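Leucine aminopeptidase (Fimbriiglobus ruber, PDB 7D1B) probably acts as a zinc-dependent glutaminyl cyclase of peptidase family M28, converting N-terminal glutamine of peptides to pyroglutamate. Local coordinates at residues Phe44-Leu49 with Val326-Leu331; Val92-Phe97 with Thr111-Ser116; Gly172-Val177 with Trp333-Lys338; Gly239-Met244 with Val272-Phe277; Ala243-Ser248 with Thr281-Asp286. One frame throughout, in Å; residues are numbered along the deposited sequence. Where two conformers were deposited one is given.

Contact 1: residues Phe44-Leu49 with Val326-Leu331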
# COMPACT_ATOMS: atom_id res chain seq x y z
N PHE A 44 0.32 23.84 -0.21
CA PHE A 44 0.69 22.65 0.54
C PHE A 44 2.13 22.80 0.99
O PHE A 44 2.88 23.63 0.48
CB PHE A 44 0.51 21.37 -0.28
CG PHE A 44 1.53 21.19 -1.33
CD1 PHE A 44 1.41 21.83 -2.55
CD2 PHE A 44 2.60 20.34 -1.11
CE1 PHE A 44 2.36 21.64 -3.53
CE2 PHE A 44 3.55 20.14 -2.10
CZ PHE A 44 3.43 20.79 -3.31
N LYS A 45 2.53 21.95 1.93
CA LYS A 45 3.91 21.93 2.39
C LYS A 45 4.37 20.49 2.56
O LYS A 45 3.56 19.57 2.66
CB LYS A 45 4.05 22.66 3.73
CG LYS A 45 3.18 22.08 4.86
CD LYS A 45 3.26 22.90 6.14
CE LYS A 45 4.65 22.80 6.80
NZ LYS A 45 4.88 21.44 7.38
N THR A 46 5.68 20.31 2.61
CA THR A 46 6.25 19.06 3.09
C THR A 46 6.21 19.04 4.62
O THR A 46 5.95 20.05 5.27
CB THR A 46 7.69 18.89 2.62
OG1 THR A 46 8.47 19.96 3.14
CG2 THR A 46 7.75 18.87 1.08
N PHE A 47 6.39 17.85 5.18
CA PHE A 47 6.40 17.63 6.62
C PHE A 47 7.72 16.99 7.03
O PHE A 47 8.41 16.41 6.19
CB PHE A 47 5.19 16.76 7.02
CG PHE A 47 3.93 17.55 7.08
CD1 PHE A 47 3.28 17.93 5.91
CD2 PHE A 47 3.43 17.98 8.30
CE1 PHE A 47 2.15 18.75 5.97
CE2 PHE A 47 2.29 18.77 8.36
CZ PHE A 47 1.66 19.17 7.19
N PRO A 48 8.10 17.09 8.32
CA PRO A 48 9.43 16.61 8.76
C PRO A 48 9.45 15.10 8.97
O PRO A 48 9.72 14.59 10.06
CB PRO A 48 9.63 17.41 10.06
CG PRO A 48 8.23 17.55 10.60
CD PRO A 48 7.39 17.84 9.38
N LEU A 49 9.16 14.37 7.90
CA LEU A 49 9.17 12.92 7.96
C LEU A 49 10.58 12.44 8.28
O LEU A 49 11.57 13.00 7.79
CB LEU A 49 8.70 12.35 6.62
CG LEU A 49 7.38 12.88 6.04
CD1 LEU A 49 6.99 12.03 4.83
CD2 LEU A 49 6.24 12.95 7.02
N VAL A 326 8.20 9.73 -1.06
CA VAL A 326 6.85 9.25 -1.35
C VAL A 326 5.86 9.76 -0.31
O VAL A 326 4.74 10.18 -0.66
CB VAL A 326 6.85 7.72 -1.50
CG1 VAL A 326 5.43 7.17 -1.63
CG2 VAL A 326 7.69 7.32 -2.73
N GLY A 327 6.25 9.78 0.97
CA GLY A 327 5.38 10.33 1.99
C GLY A 327 5.01 11.78 1.75
O GLY A 327 3.85 12.17 1.90
N ASN A 328 5.99 12.59 1.34
CA ASN A 328 5.70 13.99 1.07
C ASN A 328 4.82 14.15 -0.15
O ASN A 328 3.98 15.05 -0.17
CB ASN A 328 6.99 14.77 0.96
CG ASN A 328 7.50 15.20 2.32
OD1 ASN A 328 6.72 15.64 3.19
ND2 ASN A 328 8.79 15.15 2.51
N VAL A 329 4.97 13.29 -1.16
CA VAL A 329 4.05 13.36 -2.30
C VAL A 329 2.63 13.04 -1.87
O VAL A 329 1.69 13.74 -2.24
CB VAL A 329 4.55 12.45 -3.43
CG1 VAL A 329 3.50 12.34 -4.54
CG2 VAL A 329 5.86 12.99 -3.97
N LEU A 330 2.46 12.00 -1.05
CA LEU A 330 1.12 11.67 -0.56
C LEU A 330 0.53 12.81 0.25
O LEU A 330 -0.64 13.17 0.07
CB LEU A 330 1.17 10.42 0.31
CG LEU A 330 1.52 9.12 -0.40
CD1 LEU A 330 1.80 8.03 0.62
CD2 LEU A 330 0.38 8.71 -1.33
N LEU A 331 1.33 13.41 1.15
CA LEU A 331 0.79 14.51 1.95
C LEU A 331 0.48 15.73 1.09
O LEU A 331 -0.50 16.44 1.36
CB LEU A 331 1.77 14.87 3.07
CG LEU A 331 1.93 13.81 4.15
CD1 LEU A 331 2.94 14.29 5.18
CD2 LEU A 331 0.58 13.49 4.81
O HOH W 1 4.33 17.78 0.36
O HOH W 2 10.52 16.38 4.46
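The extended N-terminal arm lies against the C-terminal helix 320-336, and T46, F47 and L49 of the arm meet G327, N328 and L331 on one side of that helix. The polar centre is N328. Its OD1 accepts the backbone N-H of F47 (N to OD1 3.0 Å) in an almost straight bond, 172° at the hydrogen, with the donor tilted from the carbonyl plane. An asparagine suits this place because its amide offers an acceptor to one peptide group and a donor for another: ND2 gives a proton to a water that in turn donates to F47 O. The carbons of T46 pack against the same amide, CB lying 3.4 Å from N328 OD1. An alanine here would remove both ends of this clamp and would probably leave the F47 N-H without its acceptor and the arm less firmly fixed. Beyond the amide the contact turns apolar. L49 slides past L331 and sets CD1 against the helix backbone at G327, 3.7 Å from its C; a CB on G327 would run into that methyl, which suits a glycine here. L331 reaches the F47 ring with one methyl, CD1 to CD1 of F47 being 3.7 Å.

Contact 2: residues Val92-Phe97 with Thr111-Ser116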
# COMPACT_ATOMS: atom_id res chain seq x y z
N VAL A 92 -9.26 3.02 14.36
CA VAL A 92 -8.88 1.79 13.66
C VAL A 92 -10.07 0.85 13.63
O VAL A 92 -10.65 0.55 14.68
CB VAL A 92 -7.64 1.13 14.30
CG1 VAL A 92 -7.34 -0.21 13.63
CG2 VAL A 92 -6.43 2.05 14.22
N VAL A 93 -10.41 0.36 12.44
CA VAL A 93 -11.49 -0.60 12.24
C VAL A 93 -10.93 -1.82 11.54
O VAL A 93 -10.05 -1.71 10.68
CB VAL A 93 -12.69 0.03 11.49
CG1 VAL A 93 -13.65 -1.01 10.94
CG2 VAL A 93 -13.44 1.01 12.40
N ARG A 94 -11.44 -2.98 11.92
CA ARG A 94 -11.10 -4.25 11.29
C ARG A 94 -12.21 -4.66 10.33
O ARG A 94 -13.39 -4.53 10.65
CB ARG A 94 -10.96 -5.33 12.37
CG ARG A 94 -9.83 -5.06 13.36
CD ARG A 94 -9.91 -5.98 14.57
NE ARG A 94 -9.79 -7.39 14.21
CZ ARG A 94 -8.64 -8.04 14.08
NH1 ARG A 94 -7.48 -7.43 14.29
NH2 ARG A 94 -8.66 -9.33 13.73
N GLN A 95 -11.83 -5.18 9.16
CA GLN A 95 -12.79 -5.83 8.27
C GLN A 95 -12.40 -7.30 8.25
O GLN A 95 -11.44 -7.68 7.56
CB GLN A 95 -12.76 -5.30 6.85
CG GLN A 95 -12.97 -3.85 6.67
CD GLN A 95 -13.13 -3.49 5.19
OE1 GLN A 95 -12.47 -4.05 4.28
NE2 GLN A 95 -14.04 -2.55 4.93
N GLU A 96 -13.12 -8.11 9.01
CA GLU A 96 -12.81 -9.52 9.16
C GLU A 96 -13.65 -10.33 8.19
O GLU A 96 -14.85 -10.09 8.05
CB GLU A 96 -13.11 -9.97 10.59
CG GLU A 96 -12.26 -9.25 11.64
CD GLU A 96 -12.59 -9.67 13.06
OE1 GLU A 96 -13.61 -10.37 13.29
OE2 GLU A 96 -11.81 -9.31 13.96
N PHE A 97 -13.03 -11.32 7.54
CA PHE A 97 -13.75 -12.17 6.60
C PHE A 97 -12.99 -13.47 6.45
O PHE A 97 -11.88 -13.62 6.95
CB PHE A 97 -14.01 -11.46 5.26
CG PHE A 97 -12.76 -11.05 4.50
CD1 PHE A 97 -12.03 -9.93 4.87
CD2 PHE A 97 -12.36 -11.78 3.38
CE1 PHE A 97 -10.89 -9.57 4.14
CE2 PHE A 97 -11.25 -11.42 2.65
CZ PHE A 97 -10.51 -10.32 3.02
N THR A 111 -8.13 -10.20 7.56
CA THR A 111 -8.55 -8.95 8.20
C THR A 111 -7.92 -7.78 7.46
O THR A 111 -6.69 -7.64 7.46
CB THR A 111 -8.12 -8.89 9.68
OG1 THR A 111 -8.57 -10.07 10.35
CG2 THR A 111 -8.73 -7.67 10.37
N ASN A 112 -8.73 -6.92 6.84
CA ASN A 112 -8.21 -5.63 6.41
C ASN A 112 -8.23 -4.68 7.61
O ASN A 112 -9.10 -4.76 8.47
CB ASN A 112 -9.08 -5.00 5.33
CG ASN A 112 -9.13 -5.80 4.03
OD1 ASN A 112 -8.16 -6.49 3.66
ND2 ASN A 112 -10.25 -5.68 3.33
N LEU A 113 -7.24 -3.80 7.68
CA LEU A 113 -7.19 -2.80 8.74
C LEU A 113 -7.38 -1.41 8.13
O LEU A 113 -6.79 -1.10 7.10
CB LEU A 113 -5.85 -2.85 9.46
CG LEU A 113 -5.63 -2.45 10.92
CD1 LEU A 113 -6.54 -3.27 11.82
CD2 LEU A 113 -4.18 -2.64 11.35
N ILE A 114 -8.21 -0.59 8.75
CA ILE A 114 -8.43 0.77 8.28
C ILE A 114 -8.11 1.71 9.43
O ILE A 114 -8.69 1.59 10.51
CB ILE A 114 -9.87 0.99 7.80
CG1 ILE A 114 -10.23 -0.01 6.70
CG2 ILE A 114 -10.05 2.45 7.32
CD1 ILE A 114 -11.73 -0.10 6.44
N ALA A 115 -7.19 2.64 9.21
CA ALA A 115 -6.87 3.70 10.17
C ALA A 115 -7.35 5.01 9.57
O ALA A 115 -6.82 5.46 8.56
CB ALA A 115 -5.38 3.74 10.48
N SER A 116 -8.38 5.60 10.19
CA SER A 116 -9.10 6.73 9.61
C SER A 116 -8.72 8.02 10.30
O SER A 116 -8.67 8.10 11.54
CB SER A 116 -10.61 6.52 9.74
OG SER A 116 -11.10 5.50 8.92
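Backbone hydrogen bonds in antiparallel register set the frame between V92-F97 and T111-S116. V93 and I114 form one hydrogen-bonded pair, each N reaching the other's O at 2.9 Å, and Q95 with N112 forms the next; V92-A115, R94-L113 and E96-T111 are the non-hydrogen-bonded pairs. In each of these a CA-H group faces a carbonyl oxygen, as at V92 CA to I114 O (3.2 Å).

A side-chain amide bond doubles the Q95-N112 pair. N112 ND2 points straight at Q95 OE1 (2.9 Å, 178°), and the bond lies in both the carbonyl plane of Q95 and the amide plane of N112, although the amides are turned 39° apart. The second proton of ND2 can serve G207 O while OD1 accepts from D185 N.

Charge appears on the other face. R94 grips E96 OE2 side-on with NE and NH2; NE, 2.8 Å from OE2, meets its anti lone pair, while NH2 comes from out of the carboxylate plane. T111 CG2 lies over the centre of the guanidinium face, 3.7 Å from R94 CZ. A branched threonine suits this position, its methyl covering the flat cation.

Apolar contacts complete this face: V92 CG2 meets A115 CB at 4.2 Å, and in the conformer given V92 CG1 also reaches L113 CD1. Adjacent antiparallel strands joined by a loop make this a beta hairpin, 91-99 with 108-117, at one margin of the mixed sheet.

Contact 3: residues Gly172-Val177 with Trp333-Lys338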
# COMPACT_ATOMS: atom_id res chain seq x y z
N GLY A 172 -1.46 16.89 12.43
CA GLY A 172 -1.01 18.23 12.09
C GLY A 172 -1.19 18.61 10.64
O GLY A 172 -0.68 19.66 10.24
N VAL A 173 -1.87 17.80 9.83
CA VAL A 173 -2.01 18.06 8.40
C VAL A 173 -3.36 18.72 8.14
O VAL A 173 -4.40 18.18 8.55
CB VAL A 173 -1.90 16.75 7.58
CG1 VAL A 173 -2.18 17.03 6.11
CG2 VAL A 173 -0.53 16.13 7.78
N PRO A 174 -3.39 19.86 7.44
CA PRO A 174 -4.68 20.45 7.05
C PRO A 174 -5.20 19.72 5.82
O PRO A 174 -4.48 19.54 4.83
CB PRO A 174 -4.33 21.90 6.73
CG PRO A 174 -2.90 21.86 6.31
CD PRO A 174 -2.25 20.71 7.04
N SER A 175 -6.47 19.30 5.87
CA SER A 175 -7.01 18.50 4.77
C SER A 175 -8.49 18.77 4.59
O SER A 175 -9.27 18.62 5.53
CB SER A 175 -6.83 17.02 5.06
OG SER A 175 -7.38 16.28 3.98
N ASN A 176 -8.89 19.07 3.35
CA ASN A 176 -10.30 19.22 3.03
C ASN A 176 -10.99 17.89 2.75
O ASN A 176 -12.20 17.89 2.46
CB ASN A 176 -10.44 20.15 1.83
CG ASN A 176 -9.89 21.52 2.12
OD1 ASN A 176 -10.06 22.05 3.23
ND2 ASN A 176 -9.18 22.09 1.16
N VAL A 177 -10.27 16.79 2.87
CA VAL A 177 -10.79 15.45 2.62
C VAL A 177 -10.47 14.55 3.81
O VAL A 177 -9.51 14.76 4.54
CB VAL A 177 -10.21 14.85 1.32
CG1 VAL A 177 -10.73 15.62 0.11
CG2 VAL A 177 -8.68 14.83 1.35
N TRP A 333 -0.51 15.65 -2.11
CA TRP A 333 -1.75 15.25 -2.78
C TRP A 333 -2.95 15.47 -1.87
O TRP A 333 -3.97 16.04 -2.28
CB TRP A 333 -1.61 13.78 -3.19
CG TRP A 333 -2.86 13.13 -3.71
CD1 TRP A 333 -3.62 13.52 -4.78
CD2 TRP A 333 -3.46 11.94 -3.21
NE1 TRP A 333 -4.68 12.65 -4.96
CE2 TRP A 333 -4.60 11.66 -4.01
CE3 TRP A 333 -3.17 11.08 -2.13
CZ2 TRP A 333 -5.41 10.55 -3.79
CZ3 TRP A 333 -3.98 9.97 -1.91
CH2 TRP A 333 -5.10 9.72 -2.73
N ILE A 334 -2.83 15.06 -0.61
CA ILE A 334 -3.92 15.27 0.36
C ILE A 334 -4.22 16.76 0.52
O ILE A 334 -5.38 17.18 0.47
CB ILE A 334 -3.57 14.60 1.70
CG1 ILE A 334 -3.65 13.09 1.55
CG2 ILE A 334 -4.46 15.10 2.82
CD1 ILE A 334 -2.84 12.31 2.61
N GLN A 335 -3.18 17.57 0.71
CA GLN A 335 -3.38 18.98 1.04
C GLN A 335 -3.95 19.77 -0.12
O GLN A 335 -4.64 20.77 0.12
CB GLN A 335 -2.06 19.61 1.45
CG GLN A 335 -1.55 19.18 2.81
CD GLN A 335 -0.12 19.61 2.98
OE1 GLN A 335 0.16 20.76 3.33
NE2 GLN A 335 0.80 18.72 2.66
N ILE A 336 -3.67 19.39 -1.37
CA ILE A 336 -4.14 20.20 -2.50
C ILE A 336 -5.60 19.95 -2.84
O ILE A 336 -6.16 20.69 -3.66
CB ILE A 336 -3.24 20.09 -3.75
CG1 ILE A 336 -3.34 18.69 -4.37
CG2 ILE A 336 -1.81 20.51 -3.44
CD1 ILE A 336 -2.57 18.56 -5.67
N GLN A 337 -6.23 18.93 -2.27
CA GLN A 337 -7.65 18.70 -2.57
C GLN A 337 -8.49 19.88 -2.10
O GLN A 337 -8.32 20.38 -1.00
CB GLN A 337 -8.16 17.43 -1.88
CG GLN A 337 -7.37 16.17 -2.23
CD GLN A 337 -7.29 15.94 -3.73
OE1 GLN A 337 -8.31 15.81 -4.41
NE2 GLN A 337 -6.07 15.92 -4.27
N LYS A 338 -9.44 20.28 -2.94
CA LYS A 338 -10.37 21.34 -2.60
C LYS A 338 -11.45 20.78 -1.68
O LYS A 338 -11.69 19.56 -1.63
CB LYS A 338 -11.01 21.88 -3.87
CG LYS A 338 -10.08 22.71 -4.71
CD LYS A 338 -10.77 23.10 -6.03
CE LYS A 338 -10.62 22.02 -7.10
NZ LYS A 338 -11.60 20.89 -6.96
OXT LYS A 338 -12.10 21.53 -0.96
O HOH W 3 -5.39 21.44 2.89
O HOH W 4 -7.09 19.23 1.25
O HOH W 5 -13.83 18.20 -0.39
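N176 carries its CG beside the backbone N and anti to the carbonyl carbon (chi1 -61°), which swings the amide toward the end of the C-terminal helix; Q337, with a similar first torsion, then bends at chi2 (-54°), bringing its own amide back to W333 O. N176 ND2 donates to Q337 O at 2.9 Å, within the carbonyl plane and close to its own amide plane. An asparagine is apt here, being short enough to put an N-H donor on a carbonyl near the end of the chain. Q337 NE2 gives a bond to W333 O (2.9 Å), tying the chain end back to the helix, and also bonds E258 of helix 253-266.

Beside this polar link, V177 presses CG1 on Q337 CB at 3.7 Å, so the aliphatic part of the glutamine packs while its amide turns elsewhere. S175 lays OG against I334 CG2 (3.4 Å); the same hydroxyl donates to V177 O on a lone pair. V173 CG1 crosses the Q335 chain at about a right angle, 4.0 Å from CG, while NE2 of Q335 bonds to L331 O and K45 O. One water accepts from N176 N and lies within bonding distance of I334 O and Q337 O.

The loop between helix 153-167 and strand 178-184 is joined to the end of helix 320-336. V177 and Q337 both lean on L125 of strand 123-130, and W333 packs against helix 253-266.

Contact 4: residues Gly239-Met244 with Val272-Phe277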
# COMPACT_ATOMS: atom_id res chain seq x y z
N GLY A 239 16.79 4.58 -5.45
CA GLY A 239 16.80 4.79 -6.89
C GLY A 239 15.59 4.24 -7.60
O GLY A 239 15.64 4.05 -8.82
N ALA A 240 14.49 4.00 -6.88
CA ALA A 240 13.29 3.46 -7.50
C ALA A 240 12.85 4.31 -8.69
O ALA A 240 13.00 5.54 -8.70
CB ALA A 240 12.16 3.43 -6.46
N ARG A 241 12.30 3.63 -9.69
CA ARG A 241 11.74 4.27 -10.88
C ARG A 241 10.23 4.07 -10.84
O ARG A 241 9.72 3.00 -11.22
CB ARG A 241 12.36 3.68 -12.14
CG ARG A 241 11.77 4.22 -13.42
CD ARG A 241 12.41 3.56 -14.66
NE ARG A 241 11.63 3.82 -15.87
CZ ARG A 241 10.55 3.13 -16.24
NH1 ARG A 241 10.14 2.09 -15.52
NH2 ARG A 241 9.87 3.48 -17.32
N LEU A 242 9.51 5.07 -10.33
CA LEU A 242 8.05 5.00 -10.15
C LEU A 242 7.43 5.55 -11.43
O LEU A 242 7.23 6.75 -11.59
CB LEU A 242 7.62 5.76 -8.90
CG LEU A 242 8.28 5.31 -7.58
CD1 LEU A 242 7.81 6.19 -6.43
CD2 LEU A 242 8.03 3.83 -7.29
N ALA A 243 7.17 4.63 -12.37
CA ALA A 243 6.65 4.96 -13.68
C ALA A 243 5.14 4.73 -13.72
O ALA A 243 4.51 4.35 -12.74
CB ALA A 243 7.41 4.18 -14.76
N MET A 244 4.55 4.99 -14.89
CA MET A 244 3.10 5.01 -15.04
C MET A 244 2.64 3.70 -15.65
O MET A 244 3.00 3.37 -16.79
CB MET A 244 2.72 6.19 -15.91
CG MET A 244 3.13 7.51 -15.28
SD MET A 244 2.88 8.87 -16.42
CE MET A 244 3.02 10.26 -15.30
N VAL A 272 8.59 9.32 -12.39
CA VAL A 272 9.04 9.61 -13.75
C VAL A 272 7.85 9.62 -14.70
O VAL A 272 6.92 8.80 -14.58
CB VAL A 272 10.13 8.63 -14.22
CG1 VAL A 272 11.35 8.69 -13.26
CG2 VAL A 272 9.63 7.20 -14.38
N ASN A 273 7.88 10.53 -15.67
CA ASN A 273 6.86 10.61 -16.72
C ASN A 273 7.23 9.66 -17.85
O ASN A 273 7.63 10.07 -18.93
CB ASN A 273 6.67 12.05 -17.18
CG ASN A 273 5.80 12.83 -16.22
OD1 ASN A 273 6.23 13.17 -15.12
ND2 ASN A 273 4.56 13.04 -16.58
N GLU A 274 7.09 8.36 -17.57
CA GLU A 274 7.40 7.30 -18.52
C GLU A 274 6.39 6.19 -18.33
O GLU A 274 5.84 6.00 -17.24
CB GLU A 274 8.79 6.68 -18.27
CG GLU A 274 9.94 7.66 -18.32
CD GLU A 274 11.29 7.02 -18.00
OE1 GLU A 274 11.42 5.77 -18.04
OE2 GLU A 274 12.25 7.77 -17.71
N ARG A 275 6.18 5.42 -19.40
CA ARG A 275 5.17 4.37 -19.41
C ARG A 275 5.80 3.01 -19.11
O ARG A 275 6.69 2.56 -19.83
CB ARG A 275 4.58 4.31 -20.82
CG ARG A 275 3.54 3.28 -21.01
CD ARG A 275 2.26 3.73 -20.37
NE ARG A 275 1.22 2.78 -20.71
CZ ARG A 275 1.05 1.62 -20.10
NH1 ARG A 275 1.84 1.30 -19.07
NH2 ARG A 275 0.10 0.77 -20.52
N GLY A 276 5.29 2.33 -18.10
CA GLY A 276 5.56 0.91 -17.94
C GLY A 276 6.92 0.57 -17.35
O GLY A 276 7.71 1.43 -16.96
N PHE A 277 7.18 -0.74 -17.32
CA PHE A 277 8.34 -1.36 -16.69
C PHE A 277 8.87 -2.44 -17.62
O PHE A 277 8.15 -2.92 -18.51
CB PHE A 277 7.96 -1.99 -15.35
CG PHE A 277 7.28 -1.01 -14.44
CD1 PHE A 277 8.03 -0.07 -13.73
CD2 PHE A 277 5.89 -0.93 -14.37
CE1 PHE A 277 7.42 0.88 -12.95
CE2 PHE A 277 5.28 0.01 -13.56
CZ PHE A 277 6.05 0.93 -12.87
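Salt bridge and hydrogen bonds converge on R241, whose extended chain crosses V272 at about a right angle, with V272 CG2 over one guanidinium face. E274 OE1 is gripped side-on by NE and NH2 of R241, each at 2.9 Å; both come from the same face of the carboxylate, with the two flat groups turned 50° apart. End-on, R241 NH1 (2.9 Å) and NH2 both donate to G276 O. All these acceptors lie near the guanidinium plane, so an arginine's fan of N-H groups suits a spot where each oxygen is held twice.

Among backbone bonds, V272 N donates to L242 O, M244 N to E274 O at 2.9 Å, and G276 N to M244 O at 2.8 Å, the last two framing the parallel bridge of M244 with R275. M244 O also takes a longer bond from R275 NH1 (3.3 Å), which serves T281 O as well.

Van der Waals packing fills the rest. A243 CB sits over the rim of the R241 guanidinium face and meets V272 CG2 at 3.8 Å, a place confined enough for an alanine. F277 stands its ring nearly perpendicular to the guanidinium, CD1 3.5 Å from R241 NH1, while M244 CE reaches the side-chain amide of N273.

The chemistry implies that R241 is fixed in rotation by four bonds to two oxygens, and its positive charge, close to OE1, would probably favour an ionised E274.

Contact 5: residues Ala243-Ser248 with Thr281-Asp286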
# COMPACT_ATOMS: atom_id res chain seq x y z
N ALA A 243 7.17 4.63 -12.37
CA ALA A 243 6.65 4.96 -13.68
C ALA A 243 5.14 4.73 -13.72
O ALA A 243 4.51 4.35 -12.74
CB ALA A 243 7.41 4.18 -14.76
N MET A 244 4.55 4.99 -14.89
CA MET A 244 3.10 5.01 -15.04
C MET A 244 2.64 3.70 -15.65
O MET A 244 3.00 3.37 -16.79
CB MET A 244 2.72 6.19 -15.91
CG MET A 244 3.13 7.51 -15.28
SD MET A 244 2.88 8.87 -16.42
CE MET A 244 3.02 10.26 -15.30
N GLU A 245 1.85 2.93 -14.91
CA GLU A 245 1.34 1.70 -15.52
C GLU A 245 -0.10 1.86 -15.96
O GLU A 245 -0.79 2.80 -15.56
CB GLU A 245 1.58 0.39 -14.76
CG GLU A 245 0.80 0.18 -13.46
CD GLU A 245 -0.68 -0.18 -13.64
OE1 GLU A 245 -1.51 0.46 -12.98
OE2 GLU A 245 -1.01 -1.07 -14.47
N GLY A 246 -0.51 0.95 -16.84
CA GLY A 246 -1.68 1.20 -17.65
C GLY A 246 -2.98 1.24 -16.88
O GLY A 246 -3.87 2.03 -17.21
N TYR A 247 -3.17 0.35 -15.90
CA TYR A 247 -4.45 0.39 -15.21
C TYR A 247 -4.63 1.71 -14.46
O TYR A 247 -5.73 2.26 -14.42
CB TYR A 247 -4.61 -0.80 -14.28
CG TYR A 247 -4.74 -2.11 -15.01
CD1 TYR A 247 -5.89 -2.42 -15.72
CD2 TYR A 247 -3.72 -3.03 -14.99
CE1 TYR A 247 -6.02 -3.64 -16.39
CE2 TYR A 247 -3.82 -4.25 -15.65
CZ TYR A 247 -4.97 -4.53 -16.36
OH TYR A 247 -5.08 -5.73 -17.02
N SER A 248 -3.53 2.22 -13.89
CA SER A 248 -3.55 3.51 -13.20
C SER A 248 -3.83 4.64 -14.17
O SER A 248 -4.65 5.52 -13.89
CB SER A 248 -2.18 3.74 -12.57
OG SER A 248 -1.89 2.75 -11.59
N THR A 281 4.03 -3.83 -18.71
CA THR A 281 3.50 -2.52 -19.02
C THR A 281 2.31 -2.20 -18.12
O THR A 281 2.16 -1.06 -17.66
CB THR A 281 3.14 -2.49 -20.52
OG1 THR A 281 4.30 -2.80 -21.32
CG2 THR A 281 2.62 -1.15 -20.95
N ASP A 282 1.47 -3.22 -17.85
CA ASP A 282 0.28 -3.13 -17.01
C ASP A 282 0.44 -4.13 -15.88
O ASP A 282 0.88 -5.26 -16.10
CB ASP A 282 -0.97 -3.48 -17.82
CG ASP A 282 -1.33 -2.41 -18.86
OD1 ASP A 282 -0.63 -1.38 -18.98
OD2 ASP A 282 -2.35 -2.60 -19.55
N VAL A 283 0.09 -3.71 -14.67
CA VAL A 283 0.37 -4.47 -13.47
C VAL A 283 -0.94 -4.70 -12.73
O VAL A 283 -1.57 -3.75 -12.27
CB VAL A 283 1.39 -3.75 -12.56
CG1 VAL A 283 1.72 -4.64 -11.35
CG2 VAL A 283 2.66 -3.38 -13.33
N LEU A 284 -1.35 -5.96 -12.62
CA LEU A 284 -2.47 -6.28 -11.74
C LEU A 284 -2.03 -6.10 -10.29
O LEU A 284 -0.96 -6.56 -9.90
CB LEU A 284 -2.91 -7.73 -11.97
CG LEU A 284 -3.48 -8.01 -13.36
CD1 LEU A 284 -3.70 -9.50 -13.51
CD2 LEU A 284 -4.77 -7.22 -13.57
N ASP A 285 -2.86 -5.43 -9.50
CA ASP A 285 -2.48 -5.16 -8.12
C ASP A 285 -3.76 -4.82 -7.35
O ASP A 285 -4.88 -4.91 -7.88
CB ASP A 285 -1.43 -4.05 -8.08
CG ASP A 285 -0.47 -4.17 -6.93
OD1 ASP A 285 -0.76 -4.88 -5.95
OD2 ASP A 285 0.60 -3.51 -6.98
N ASP A 286 -3.60 -4.43 -6.09
CA ASP A 286 -4.75 -4.13 -5.24
C ASP A 286 -5.57 -2.94 -5.72
O ASP A 286 -6.69 -2.76 -5.23
CB ASP A 286 -4.28 -3.91 -3.80
CG ASP A 286 -4.03 -5.20 -3.04
OD1 ASP A 286 -4.86 -6.14 -3.13
OD2 ASP A 286 -3.02 -5.25 -2.30
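E245 turns its carboxylate back over the start of helix 246-251, and its side chain crosses that of V283 at about a right angle. CG sits between the backbone N and the carbonyl carbon (chi1 70°), and a bend at chi2 folds the acid toward the helix. As the N-cap, E245 accepts Y247 N on OE2 (3.0 Å) and S248 N on OE1 (2.8 Å). OE2 is also met by V283 N at 2.9 Å, its two donors arriving from opposite faces of the carboxylate plane. A glutamate is long enough to bend back and span both. An alanine in its place would probably leave V283 N and Y247 N without the oxygen they share, and S248 N without its cap.

The Y247 ring crosses D282 at about a right angle, CE2 lying 3.7 Å from D282 CB, with OD2 over one ring face. L284 CD2 meets the same ring obliquely, 3.7 Å from Y247 CE2. G246 CA lies 3.1 Å from D282 OD1, where a side chain would clash.

The D282 carboxylate forms salt bridges with R275 and R250. Y247 and S248 also pack on H287, so the loop and helix 287-292, into which it leads, both border the start of helix 246-251.

Contacts 1 and 3 both use helix 320-336 and touch, their centres 11 Å apart: K45 O, 2.9 Å from Q335 NE2, probably accepts a hydrogen bond from it. Contacts 4 and 5 share A243 and M244; R275 of contact 4 joins them through a salt bridge to D282 (NH2 to OD1 2.8 Å). V326 of contact 1 packs on L242 of contact 4. Contact 2, in the hairpin, touches none of the others. Of the five, contact 5 comes nearest to the metal site: the side chain of V283 is about 10 Å from the zinc ion bound by D155, E188 and H309, while that of F277 in contact 4 is about 14 Å from it.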